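Local atomic coordinates of aminotransferase, class V family protein (Trichomonas vaginalis, PDB entry 5F8V), a protein that probably catalyses the pyridoxal-phosphate-dependent transfer of an amino group between O-phospho-L-serine and 2-oxoglutarate in the second step of serine biosynthesis. Residues A[79-82]-A[83-86]; A[109-112]-A[113-117]; A[176-179]-A[180-184]; A[226-229]-A[230-233]. One frame throughout, in Å; residues are numbered along the deposited sequence.

Contact 1 (A[79-82]-A[83-86]); sequences SLQF and SAIP
The N-H of Ala84 and that of Ile85 bond back one helical turn, Ala84 N to Leu80 O at 3.1 Å and Ile85 N to Gln81 O at 2.9 Å, while Ser83 N adds a weak, bent bond of 3.2 Å to Leu80 O. Pro86 has no N-H to give; its CD comes to 3.1 Å from Phe82 O, and the helix kinks there. Side chains meet mostly backbone within this turn. Ile85 lays CG1 beside its own backbone N (chi1 -69°), which brings that carbon to 3.1 Å from Gln81 O, already the acceptor of the Ile85 N-H. The Gln81 chain folds at chi2 and passes OE1 within 4.1 Å of Ala84 CB, on its way to the hydroxyl of Tyr233, its hydrogen-bond partner. Ser83 OG, held by Glu111 of helix 103-115, stands 3.7 Å from Ser79 O. The Phe82 ring folds back along the helix, with Ser79 CA 3.8 Å above one face near the rim, and the side chain packs on Phe197 and Tyr152 of the central sheet. Every residue here is buried, and Leu80 and Ser83 also touch the second subunit. Ser79 OG bonds the cofactor phosphate of the modified Lys202, which puts the N-terminal end of helix 78-89 at the phosphate-binding site of a fold-type I PLP enzyme.

Contact 2 (A[109-112]-A[113-117]); sequences FDEC and KRLAF
Phe109 with Lys113 and Glu111 with Arg114 are neighbours along the last turns of helix 103-115, the crossover helix between strands 95-98 and 121-124, with one flank on the sheet and another at the subunit interface. Backbone bonds from Lys113 N to Phe109 O, Arg114 N to Asp110 O and Leu115 N to Glu111 O keep the turns regular. Phe109 and Lys113 lie side by side and point the same way; the lysine CD reaches 3.6 Å from Phe109 CZ, an oblique approach of aliphatic chain to ring. The ring itself packs on Val122 and Tyr98. Glu111 sends CG away from its backbone N (chi1 172°) and then bends at chi2, which carries the carboxylate along the helix to Arg114. There NH1 gives a salt bridge to Glu111 OE1 at 3.0 Å, met on the syn side. The two planar groups are almost parallel, 1° apart, but stepped, so the bond leaves the guanidinium plane by 27°. Glu111 OE2 lies 3.9 Å from Leu115 CD2 and accepts from Ser83 OG and from Ile229 N of the second subunit, while Arg114 NH2 bonds Cys227 O of that subunit; these bonds probably hold the pair ionised. At the end of the helix Ala116 turns to positive phi, its N giving a weak bond of 3.3 Å to Cys112 O. A water also donates to Cys112 O and accepts from Phe117 N, 2.8 Å from each of these two atoms, bridging the C-terminal end of the helix in a beta-alpha-beta crossover.

Contact 3 (A[176-179]-A[180-184]); sequences IDMS and SNFLS
Met178 and Phe182 make the apolar part of this turn: methionine CB lies 4.2 Å from Phe182 CD2, obliquely to the ring, whose one face carries Leu183 CD2. Asn181 crosses the same methionine, its OD1 3.5 Å from Met178 CB, while ND2 is bonded by Asp155 and Glu163. With CG set between its backbone N and carbonyl carbon (chi1 81°), the asparagine amide turns back over the preceding residues. Among the backbone bonds, Asn181 N reaches Met178 O at 3.2 Å, from well above the carbonyl plane, and Ser184 N to Asn181 O closes the type II turn 181-184. Side-chain bonds form a third group. Ser184 OG joins its own N on Asn181 O, at 2.7 Å and from the same face. Ser179 N, 2.9 Å from Asp177 OD1 and above the carboxylate plane, makes an Asx turn; Ser179 OG adds a second bond to Asp177 OD1, 2.7 Å on the syn lone pair, and together they restrain the carboxylate's rotation. A water donates to Asp177 O and accepts from Ser180 N, tying the strand end to the loop. All of this is buried near the centre of the chain, and Asp177 OD2 faces the pyridine N1 of the cofactor on the modified Lys202. An aspartate at the end of a central strand, next to the cofactor ring nitrogen, is the hallmark of the fold-type I PLP site.

Contact 4 (A[226-229]-A[230-233]); sequences FCPI and TMDY
Pro228 overlaps the thioether of Met231: its CG is 3.7 Å from Met231 SD, the proline ring and methionine chain crossing at a slant. They sit on a short 3-10 turn that leads from the loop after strand 209-215 into helix 233-238, with Asp232 as N-cap. Two backbone bonds close it, Met231 N to Pro228 O at 2.9 Å and Asp232 N to Ile229 O at 3.2 Å, both donors standing well above the carbonyl plane. In Met231, CG beside its own N (chi1 -62°) and an extended chi2 carry SD to the proline; the bend at chi3 turns the methyl to Leu80 and Ala84 of helix 78-89. Cys227, just before the proline, brings SG to 4.2 Å from Met231 CB. The carboxylate of Asp232 caps the helix and pairs with Arg234. Much of the turn belongs to the dimer interface: Pro228 packs on Ser83 of the second subunit, and Met231 on its own counterpart there. Across the cap residue, Met231 O lies 4.3 Å above the plane of the Tyr233 ring, over its centre.

Contacts 1 and 3 are wholly buried, contact 3 nearest the chain's centre; contacts 2 and 4 lie farther out. Contact 2 has exposed residues, whereas contact 4 is largely buried, part of it at the dimer interface. Contacts 1, 2 and 4 all touch the second subunit; contact 3 does not. Helix 78-89, which carries contact 1, joins contacts 2 and 4 by one polar side-chain bond each, and its Phe82 packs on Asp177 of contact 3. Contacts 1 and 3 approach the cofactor from its phosphate and its ring nitrogen. The salt bridge of contact 2 contrasts with the sulfur and proline packing of contact 4, and the loop of contact 3 relies on hydroxyls and a carboxylate.

Contact 1 (A[79-82]-A[83-86])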
ATOM      1  N   SER A  79       4.926  -9.652  -0.796  1.00 14.71           N
ATOM      2  CA  SER A  79       6.313  -9.647  -1.273  1.00 14.68           C
ATOM      3  C   SER A  79       7.218  -8.675  -0.518  1.00 14.54           C
ATOM      4  O   SER A  79       8.403  -8.951  -0.333  1.00 14.71           O
ATOM      5  CB  SER A  79       6.379  -9.344  -2.767  1.00 14.91           C
ATOM      6  OG  SER A  79       5.576 -10.255  -3.494  1.00 15.14           O
ATOM      7  N   LEU A  80       6.667  -7.545  -0.089  1.00 14.39           N
ATOM      8  CA  LEU A  80       7.406  -6.627   0.779  1.00 14.41           C
ATOM      9  C   LEU A  80       7.695  -7.259   2.147  1.00 14.11           C
ATOM     10  O   LEU A  80       8.775  -7.043   2.714  1.00 13.87           O
ATOM     11  CB  LEU A  80       6.645  -5.297   0.948  1.00 14.79           C
ATOM     12  CG  LEU A  80       7.430  -4.158   1.624  1.00 14.94           C
ATOM     13  CD1 LEU A  80       8.667  -3.772   0.817  1.00 15.19           C
ATOM     14  CD2 LEU A  80       6.544  -2.941   1.847  1.00 14.90           C
ATOM     15  N   GLN A  81       6.753  -8.054   2.669  1.00 13.67           N
ATOM     16  CA  GLN A  81       6.971  -8.732   3.951  1.00 13.76           C
ATOM     17  C   GLN A  81       8.021  -9.852   3.835  1.00 13.48           C
ATOM     18  O   GLN A  81       8.734 -10.107   4.802  1.00 13.21           O
ATOM     19  CB  GLN A  81       5.673  -9.270   4.576  1.00 13.96           C
ATOM     20  CG  GLN A  81       4.466  -8.327   4.575  1.00 14.25           C
ATOM     21  CD  GLN A  81       4.804  -6.884   4.904  1.00 14.92           C
ATOM     22  OE1 GLN A  81       5.554  -6.607   5.842  1.00 15.00           O
ATOM     23  NE2 GLN A  81       4.242  -5.953   4.135  1.00 15.27           N
ATOM     24  N   PHE A  82       8.161 -10.475   2.664  1.00 12.85           N
ATOM     25  CA  PHE A  82       9.293 -11.412   2.434  1.00 13.09           C
ATOM     26  C   PHE A  82      10.645 -10.749   2.747  1.00 13.14           C
ATOM     27  O   PHE A  82      11.548 -11.392   3.270  1.00 13.17           O
ATOM     28  CB  PHE A  82       9.380 -11.934   0.986  1.00 12.83           C
ATOM     29  CG  PHE A  82       8.169 -12.680   0.483  1.00 13.00           C
ATOM     30  CD1 PHE A  82       7.150 -13.139   1.326  1.00 12.86           C
ATOM     31  CD2 PHE A  82       8.082 -12.976  -0.884  1.00 13.28           C
ATOM     32  CE1 PHE A  82       6.067 -13.829   0.814  1.00 12.80           C
ATOM     33  CE2 PHE A  82       7.001 -13.673  -1.391  1.00 13.25           C
ATOM     34  CZ  PHE A  82       5.994 -14.100  -0.541  1.00 13.05           C
ATOM     35  N   SER A  83      10.780  -9.475   2.393  1.00 13.59           N
ATOM     36  CA  SER A  83      11.984  -8.709   2.694  1.00 13.86           C
ATOM     37  C   SER A  83      12.064  -8.352   4.176  1.00 14.09           C
ATOM     38  O   SER A  83      13.115  -8.519   4.800  1.00 14.39           O
ATOM     39  CB  SER A  83      12.017  -7.434   1.870  1.00 14.30           C
ATOM     40  OG  SER A  83      11.824  -7.708   0.499  1.00 14.65           O
ATOM     41  N   ALA A  84      10.952  -7.885   4.736  1.00 13.88           N
ATOM     42  CA  ALA A  84      10.918  -7.415   6.120  1.00 14.11           C
ATOM     43  C   ALA A  84      11.144  -8.523   7.145  1.00 14.28           C
ATOM     44  O   ALA A  84      11.719  -8.268   8.198  1.00 14.40           O
ATOM     45  CB  ALA A  84       9.616  -6.672   6.407  1.00 14.01           C
ATOM     46  N   ILE A  85      10.720  -9.748   6.836  1.00 14.86           N
ATOM     47  CA  ILE A  85      10.847 -10.865   7.779  1.00 14.92           C
ATOM     48  C   ILE A  85      12.300 -11.060   8.274  1.00 15.09           C
ATOM     49  O   ILE A  85      12.538 -11.005   9.489  1.00 15.09           O
ATOM     50  CB  ILE A  85      10.235 -12.188   7.216  1.00 15.02           C
ATOM     51  CG1 ILE A  85       8.693 -12.108   7.125  1.00 15.13           C
ATOM     52  CG2 ILE A  85      10.662 -13.404   8.038  1.00 14.86           C
ATOM     53  CD1 ILE A  85       7.935 -11.874   8.422  1.00 15.25           C
ATOM     54  N   PRO A  86      13.269 -11.279   7.358  1.00 15.13           N
ATOM     55  CA  PRO A  86      14.642 -11.445   7.839  1.00 15.09           C
ATOM     56  C   PRO A  86      15.247 -10.198   8.498  1.00 14.92           C
ATOM     57  O   PRO A  86      15.956 -10.342   9.492  1.00 15.05           O
ATOM     58  CB  PRO A  86      15.425 -11.858   6.581  1.00 15.17           C
ATOM     59  CG  PRO A  86      14.567 -11.463   5.429  1.00 14.94           C
ATOM     60  CD  PRO A  86      13.161 -11.587   5.923  1.00 15.10           C
TER

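Contact 2 (A[109-112]-A[113-117])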
ATOM      1  N   PHE A 109      12.076 -17.553   0.212  1.00 14.49           N
ATOM      2  CA  PHE A 109      13.426 -18.082   0.353  1.00 14.91           C
ATOM      3  C   PHE A 109      14.421 -17.311  -0.509  1.00 14.71           C
ATOM      4  O   PHE A 109      15.479 -16.910  -0.011  1.00 14.65           O
ATOM      5  CB  PHE A 109      13.437 -19.579   0.022  1.00 15.75           C
ATOM      6  CG  PHE A 109      14.809 -20.169  -0.186  1.00 16.48           C
ATOM      7  CD1 PHE A 109      15.256 -20.488  -1.466  1.00 16.92           C
ATOM      8  CD2 PHE A 109      15.638 -20.445   0.901  1.00 17.35           C
ATOM      9  CE1 PHE A 109      16.513 -21.060  -1.660  1.00 17.48           C
ATOM     10  CE2 PHE A 109      16.900 -21.008   0.713  1.00 17.82           C
ATOM     11  CZ  PHE A 109      17.337 -21.317  -0.570  1.00 17.64           C
ATOM     12  N   ASP A 110      14.077 -17.082  -1.779  1.00 14.58           N
ATOM     13  CA  ASP A 110      14.988 -16.413  -2.721  1.00 14.68           C
ATOM     14  C   ASP A 110      15.281 -14.960  -2.331  1.00 14.80           C
ATOM     15  O   ASP A 110      16.400 -14.479  -2.539  1.00 14.79           O
ATOM     16  CB  ASP A 110      14.434 -16.448  -4.152  1.00 15.12           C
ATOM     17  CG  ASP A 110      14.432 -17.849  -4.768  1.00 15.53           C
ATOM     18  OD1 ASP A 110      15.210 -18.730  -4.347  1.00 16.49           O
ATOM     19  OD2 ASP A 110      13.639 -18.070  -5.698  1.00 15.79           O
ATOM     20  N   GLU A 111      14.289 -14.259  -1.783  1.00 14.58           N
ATOM     21  CA  GLU A 111      14.501 -12.880  -1.343  1.00 15.33           C
ATOM     22  C   GLU A 111      15.460 -12.809  -0.148  1.00 15.49           C
ATOM     23  O   GLU A 111      16.356 -11.963  -0.127  1.00 14.53           O
ATOM     24  CB  GLU A 111      13.160 -12.174  -1.067  1.00 15.60           C
ATOM     25  CG  GLU A 111      13.229 -10.785  -0.427  1.00 15.98           C
ATOM     26  CD  GLU A 111      13.919  -9.718  -1.268  1.00 16.59           C
ATOM     27  OE1 GLU A 111      14.481 -10.007  -2.346  1.00 17.07           O
ATOM     28  OE2 GLU A 111      13.902  -8.550  -0.840  1.00 16.97           O
ATOM     29  N   CYS A 112      15.286 -13.703   0.822  1.00 16.42           N
ATOM     30  CA  CYS A 112      16.220 -13.798   1.953  1.00 17.33           C
ATOM     31  C   CYS A 112      17.651 -14.159   1.481  1.00 18.16           C
ATOM     32  O   CYS A 112      18.625 -13.555   1.927  1.00 17.42           O
ATOM     33  CB  CYS A 112      15.728 -14.805   2.986  1.00 17.33           C
ATOM     34  SG  CYS A 112      16.641 -14.739   4.554  1.00 17.76           S
ATOM     35  N   LYS A 113      17.756 -15.112   0.554  1.00 19.51           N
ATOM     36  CA  LYS A 113      19.054 -15.492  -0.027  1.00 21.15           C
ATOM     37  C   LYS A 113      19.672 -14.302  -0.765  1.00 21.43           C
ATOM     38  O   LYS A 113      20.850 -13.988  -0.568  1.00 21.87           O
ATOM     39  CB  LYS A 113      18.917 -16.707  -0.956  1.00 22.37           C
ATOM     40  CG  LYS A 113      20.176 -17.558  -1.075  1.00 24.59           C
ATOM     41  CD  LYS A 113      19.855 -18.971  -1.561  1.00 25.74           C
ATOM     42  CE  LYS A 113      20.929 -19.981  -1.181  1.00 27.17           C
ATOM     43  NZ  LYS A 113      21.029 -20.247   0.289  1.00 27.93           N
ATOM     44  N   ARG A 114      18.857 -13.619  -1.566  1.00 20.85           N
ATOM     45  CA  ARG A 114      19.297 -12.436  -2.306  1.00 21.86           C
ATOM     46  C   ARG A 114      19.836 -11.329  -1.393  1.00 22.29           C
ATOM     47  O   ARG A 114      20.919 -10.798  -1.644  1.00 22.52           O
ATOM     48  CB  ARG A 114      18.148 -11.888  -3.158  1.00 22.23           C
ATOM     49  CG  ARG A 114      18.533 -10.732  -4.064  1.00 22.95           C
ATOM     50  CD  ARG A 114      17.317  -9.974  -4.584  1.00 23.10           C
ATOM     51  NE  ARG A 114      17.604  -8.535  -4.651  1.00 23.62           N
ATOM     52  CZ  ARG A 114      17.276  -7.615  -3.735  1.00 22.93           C
ATOM     53  NH1 ARG A 114      16.597  -7.918  -2.623  1.00 22.29           N
ATOM     54  NH2 ARG A 114      17.627  -6.352  -3.948  1.00 22.70           N
ATOM     55  N   LEU A 115      19.079 -10.978  -0.349  1.00 22.08           N
ATOM     56  CA  LEU A 115      19.501  -9.937   0.593  1.00 22.41           C
ATOM     57  C   LEU A 115      20.880 -10.222   1.215  1.00 22.76           C
ATOM     58  O   LEU A 115      21.629  -9.291   1.481  1.00 23.84           O
ATOM     59  CB  LEU A 115      18.457  -9.734   1.697  1.00 22.32           C
ATOM     60  CG  LEU A 115      17.115  -9.115   1.280  1.00 22.01           C
ATOM     61  CD1 LEU A 115      16.100  -9.273   2.400  1.00 22.30           C
ATOM     62  CD2 LEU A 115      17.252  -7.653   0.888  1.00 21.95           C
ATOM     63  N   ALA A 116      21.187 -11.500   1.450  1.00 22.20           N
ATOM     64  CA  ALA A 116      22.518 -11.958   1.862  1.00 22.42           C
ATOM     65  C   ALA A 116      23.041 -11.244   3.109  1.00 22.13           C
ATOM     66  O   ALA A 116      24.021 -10.509   3.048  1.00 22.16           O
ATOM     67  CB  ALA A 116      23.511 -11.827   0.704  1.00 22.53           C
ATOM     68  N   PHE A 117      22.369 -11.456   4.237  1.00 21.36           N
ATOM     69  CA  PHE A 117      22.819 -10.889   5.504  1.00 21.60           C
ATOM     70  C   PHE A 117      24.103 -11.617   5.928  1.00 20.98           C
ATOM     71  O   PHE A 117      24.074 -12.833   6.071  1.00 19.69           O
ATOM     72  CB  PHE A 117      21.728 -11.000   6.572  1.00 22.08           C
ATOM     73  CG  PHE A 117      20.564 -10.070   6.346  1.00 22.43           C
ATOM     74  CD1 PHE A 117      19.386 -10.528   5.757  1.00 22.81           C
ATOM     75  CD2 PHE A 117      20.645  -8.731   6.714  1.00 23.06           C
ATOM     76  CE1 PHE A 117      18.310  -9.671   5.548  1.00 22.70           C
ATOM     77  CE2 PHE A 117      19.571  -7.867   6.503  1.00 23.11           C
ATOM     78  CZ  PHE A 117      18.399  -8.344   5.925  1.00 22.78           C
TER
HETATM   79  O   HOH W   1      20.342 -13.382   4.190  1.00 16.97           O

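Contact 3 (A[176-179]-A[180-184])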
ATOM      1  N   ILE A 176       4.765 -17.755   9.039  1.00 11.91           N
ATOM      2  CA  ILE A 176       3.821 -18.395   8.145  1.00 11.66           C
ATOM      3  C   ILE A 176       3.208 -17.392   7.158  1.00 11.59           C
ATOM      4  O   ILE A 176       2.588 -16.397   7.567  1.00 11.57           O
ATOM      5  CB  ILE A 176       2.690 -19.120   8.923  1.00 11.43           C
ATOM      6  CG1 ILE A 176       3.257 -19.876  10.138  1.00 11.22           C
ATOM      7  CG2 ILE A 176       1.929 -20.050   7.995  1.00 11.34           C
ATOM      8  CD1 ILE A 176       2.272 -20.764  10.866  1.00 11.22           C
ATOM      9  N   ASP A 177       3.382 -17.659   5.864  1.00 11.54           N
ATOM     10  CA  ASP A 177       2.658 -16.906   4.824  1.00 11.82           C
ATOM     11  C   ASP A 177       1.283 -17.532   4.662  1.00 12.33           C
ATOM     12  O   ASP A 177       1.149 -18.633   4.107  1.00 12.32           O
ATOM     13  CB  ASP A 177       3.420 -16.909   3.496  1.00 11.73           C
ATOM     14  CG  ASP A 177       2.738 -16.069   2.400  1.00 11.53           C
ATOM     15  OD1 ASP A 177       1.694 -15.427   2.636  1.00 11.24           O
ATOM     16  OD2 ASP A 177       3.270 -16.053   1.284  1.00 10.95           O
ATOM     17  N   MET A 178       0.269 -16.817   5.154  1.00 12.52           N
ATOM     18  CA  MET A 178      -1.117 -17.227   5.039  1.00 13.13           C
ATOM     19  C   MET A 178      -1.886 -16.333   4.077  1.00 12.82           C
ATOM     20  O   MET A 178      -3.103 -16.129   4.236  1.00 12.13           O
ATOM     21  CB  MET A 178      -1.756 -17.178   6.419  1.00 13.75           C
ATOM     22  CG  MET A 178      -1.180 -18.207   7.377  1.00 14.39           C
ATOM     23  SD  MET A 178      -2.178 -18.212   8.874  1.00 16.40           S
ATOM     24  CE  MET A 178      -1.678 -19.766   9.624  1.00 16.38           C
ATOM     25  N   SER A 179      -1.193 -15.808   3.071  1.00 12.49           N
ATOM     26  CA  SER A 179      -1.815 -14.828   2.168  1.00 12.72           C
ATOM     27  C   SER A 179      -3.100 -15.371   1.548  1.00 12.92           C
ATOM     28  O   SER A 179      -4.152 -14.725   1.623  1.00 14.09           O
ATOM     29  CB  SER A 179      -0.820 -14.363   1.111  1.00 12.47           C
ATOM     30  OG  SER A 179       0.115 -13.464   1.692  1.00 12.17           O
ATOM     31  N   SER A 180      -3.047 -16.592   1.037  1.00 12.86           N
ATOM     32  CA  SER A 180      -4.185 -17.174   0.321  1.00 12.91           C
ATOM     33  C   SER A 180      -5.145 -18.025   1.162  1.00 12.78           C
ATOM     34  O   SER A 180      -6.100 -18.575   0.614  1.00 13.12           O
ATOM     35  CB  SER A 180      -3.668 -17.988  -0.866  1.00 13.02           C
ATOM     36  OG  SER A 180      -2.734 -18.958  -0.434  1.00 12.95           O
ATOM     37  N   ASN A 181      -4.919 -18.151   2.472  1.00 12.74           N
ATOM     38  CA  ASN A 181      -5.902 -18.833   3.335  1.00 12.74           C
ATOM     39  C   ASN A 181      -6.224 -18.132   4.671  1.00 12.81           C
ATOM     40  O   ASN A 181      -6.834 -18.736   5.565  1.00 12.32           O
ATOM     41  CB  ASN A 181      -5.517 -20.318   3.526  1.00 12.59           C
ATOM     42  CG  ASN A 181      -4.443 -20.540   4.585  1.00 12.71           C
ATOM     43  OD1 ASN A 181      -3.804 -19.610   5.059  1.00 13.06           O
ATOM     44  ND2 ASN A 181      -4.240 -21.799   4.952  1.00 13.00           N
ATOM     45  N   PHE A 182      -5.859 -16.856   4.780  1.00 13.23           N
ATOM     46  CA  PHE A 182      -6.048 -16.101   6.019  1.00 13.58           C
ATOM     47  C   PHE A 182      -7.523 -15.881   6.243  1.00 13.67           C
ATOM     48  O   PHE A 182      -8.214 -15.412   5.338  1.00 14.27           O
ATOM     49  CB  PHE A 182      -5.350 -14.740   5.946  1.00 13.66           C
ATOM     50  CG  PHE A 182      -5.221 -14.042   7.269  1.00 13.61           C
ATOM     51  CD1 PHE A 182      -5.763 -12.773   7.463  1.00 13.67           C
ATOM     52  CD2 PHE A 182      -4.525 -14.636   8.311  1.00 13.53           C
ATOM     53  CE1 PHE A 182      -5.628 -12.120   8.684  1.00 13.85           C
ATOM     54  CE2 PHE A 182      -4.385 -13.993   9.533  1.00 13.62           C
ATOM     55  CZ  PHE A 182      -4.936 -12.734   9.720  1.00 13.75           C
ATOM     56  N   LEU A 183      -7.991 -16.228   7.439  1.00 13.66           N
ATOM     57  CA  LEU A 183      -9.411 -16.127   7.837  1.00 13.65           C
ATOM     58  C   LEU A 183     -10.342 -17.067   7.045  1.00 13.30           C
ATOM     59  O   LEU A 183     -11.548 -16.823   6.944  1.00 12.95           O
ATOM     60  CB  LEU A 183      -9.908 -14.672   7.792  1.00 13.78           C
ATOM     61  CG  LEU A 183      -9.040 -13.661   8.552  1.00 13.95           C
ATOM     62  CD1 LEU A 183      -9.358 -12.248   8.107  1.00 14.11           C
ATOM     63  CD2 LEU A 183      -9.225 -13.811  10.062  1.00 14.19           C
ATOM     64  N   SER A 184      -9.774 -18.150   6.509  1.00 13.49           N
ATOM     65  CA  SER A 184     -10.551 -19.216   5.887  1.00 13.55           C
ATOM     66  C   SER A 184     -10.808 -20.337   6.884  1.00 13.67           C
ATOM     67  O   SER A 184     -11.572 -21.249   6.586  1.00 13.63           O
ATOM     68  CB  SER A 184      -9.822 -19.759   4.658  1.00 13.64           C
ATOM     69  OG  SER A 184      -8.711 -20.555   5.025  1.00 13.91           O
TER
HETATM   70  O   HOH W   2      -0.911 -18.720   1.949  1.00 11.28           O

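Contact 4 (A[226-229]-A[230-233])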
ATOM      1  N   PHE A 226      20.281  -1.385   7.832  1.00 19.41           N
ATOM      2  CA  PHE A 226      19.680  -0.977   6.553  1.00 19.64           C
ATOM      3  C   PHE A 226      18.199  -1.340   6.404  1.00 19.22           C
ATOM      4  O   PHE A 226      17.677  -1.330   5.293  1.00 19.74           O
ATOM      5  CB  PHE A 226      20.496  -1.479   5.343  1.00 20.12           C
ATOM      6  CG  PHE A 226      21.978  -1.278   5.496  1.00 21.08           C
ATOM      7  CD1 PHE A 226      22.537  -0.013   5.358  1.00 21.60           C
ATOM      8  CD2 PHE A 226      22.812  -2.348   5.797  1.00 21.44           C
ATOM      9  CE1 PHE A 226      23.900   0.180   5.508  1.00 22.20           C
ATOM     10  CE2 PHE A 226      24.183  -2.164   5.952  1.00 22.39           C
ATOM     11  CZ  PHE A 226      24.728  -0.896   5.806  1.00 22.26           C
ATOM     12  N   CYS A 227      17.510  -1.616   7.511  1.00 18.43           N
ATOM     13  CA  CYS A 227      16.068  -1.818   7.458  1.00 18.07           C
ATOM     14  C   CYS A 227      15.418  -0.460   7.223  1.00 17.45           C
ATOM     15  O   CYS A 227      15.712   0.473   7.968  1.00 17.90           O
ATOM     16  CB  CYS A 227      15.550  -2.421   8.758  1.00 17.95           C
ATOM     17  SG  CYS A 227      13.823  -2.926   8.672  1.00 18.53           S
ATOM     18  N   PRO A 228      14.567  -0.327   6.178  1.00 16.32           N
ATOM     19  CA  PRO A 228      13.777   0.888   6.058  1.00 15.98           C
ATOM     20  C   PRO A 228      12.931   1.075   7.302  1.00 15.77           C
ATOM     21  O   PRO A 228      12.348   0.107   7.781  1.00 14.87           O
ATOM     22  CB  PRO A 228      12.909   0.609   4.835  1.00 16.09           C
ATOM     23  CG  PRO A 228      13.781  -0.252   3.998  1.00 16.00           C
ATOM     24  CD  PRO A 228      14.342  -1.203   5.015  1.00 16.23           C
ATOM     25  N   ILE A 229      12.899   2.291   7.839  1.00 15.90           N
ATOM     26  CA  ILE A 229      12.280   2.513   9.148  1.00 16.59           C
ATOM     27  C   ILE A 229      10.805   2.079   9.222  1.00 16.14           C
ATOM     28  O   ILE A 229      10.407   1.523  10.240  1.00 16.11           O
ATOM     29  CB  ILE A 229      12.442   3.962   9.661  1.00 16.86           C
ATOM     30  CG1 ILE A 229      12.105   4.030  11.168  1.00 17.40           C
ATOM     31  CG2 ILE A 229      11.589   4.932   8.855  1.00 16.63           C
ATOM     32  CD1 ILE A 229      12.468   5.347  11.824  1.00 17.69           C
ATOM     33  N   THR A 230      10.015   2.294   8.158  1.00 16.43           N
ATOM     34  CA  THR A 230       8.590   1.846   8.155  1.00 16.19           C
ATOM     35  C   THR A 230       8.433   0.320   8.126  1.00 16.28           C
ATOM     36  O   THR A 230       7.362  -0.194   8.460  1.00 16.32           O
ATOM     37  CB  THR A 230       7.760   2.440   6.984  1.00 15.95           C
ATOM     38  OG1 THR A 230       8.409   2.174   5.733  1.00 15.75           O
ATOM     39  CG2 THR A 230       7.572   3.939   7.158  1.00 16.13           C
ATOM     40  N   MET A 231       9.482  -0.390   7.707  1.00 16.47           N
ATOM     41  CA  MET A 231       9.498  -1.851   7.689  1.00 16.33           C
ATOM     42  C   MET A 231      10.071  -2.486   8.965  1.00 16.11           C
ATOM     43  O   MET A 231      10.177  -3.720   9.041  1.00 15.65           O
ATOM     44  CB  MET A 231      10.291  -2.343   6.469  1.00 16.94           C
ATOM     45  CG  MET A 231       9.697  -1.927   5.131  1.00 17.44           C
ATOM     46  SD  MET A 231      10.770  -2.306   3.733  1.00 18.40           S
ATOM     47  CE  MET A 231      10.902  -4.083   3.871  1.00 17.15           C
ATOM     48  N   ASP A 232      10.460  -1.664   9.942  1.00 15.92           N
ATOM     49  CA  ASP A 232      10.837  -2.147  11.268  1.00 16.24           C
ATOM     50  C   ASP A 232       9.540  -2.278  12.042  1.00 16.88           C
ATOM     51  O   ASP A 232       8.889  -1.271  12.339  1.00 17.43           O
ATOM     52  CB  ASP A 232      11.793  -1.163  11.954  1.00 16.41           C
ATOM     53  CG  ASP A 232      12.340  -1.679  13.292  1.00 16.42           C
ATOM     54  OD1 ASP A 232      11.779  -2.620  13.903  1.00 16.41           O
ATOM     55  OD2 ASP A 232      13.349  -1.110  13.749  1.00 17.09           O
ATOM     56  N   TYR A 233       9.155  -3.512  12.356  1.00 17.14           N
ATOM     57  CA  TYR A 233       7.849  -3.767  12.950  1.00 17.29           C
ATOM     58  C   TYR A 233       7.709  -3.184  14.366  1.00 17.89           C
ATOM     59  O   TYR A 233       6.597  -2.868  14.782  1.00 17.20           O
ATOM     60  CB  TYR A 233       7.509  -5.260  12.946  1.00 16.86           C
ATOM     61  CG  TYR A 233       7.285  -5.896  11.574  1.00 16.88           C
ATOM     62  CD1 TYR A 233       6.471  -5.295  10.605  1.00 16.85           C
ATOM     63  CD2 TYR A 233       7.859  -7.130  11.265  1.00 16.57           C
ATOM     64  CE1 TYR A 233       6.261  -5.897   9.361  1.00 16.43           C
ATOM     65  CE2 TYR A 233       7.657  -7.736  10.032  1.00 16.82           C
ATOM     66  CZ  TYR A 233       6.859  -7.127   9.084  1.00 16.83           C
ATOM     67  OH  TYR A 233       6.670  -7.762   7.865  1.00 16.40           O
TER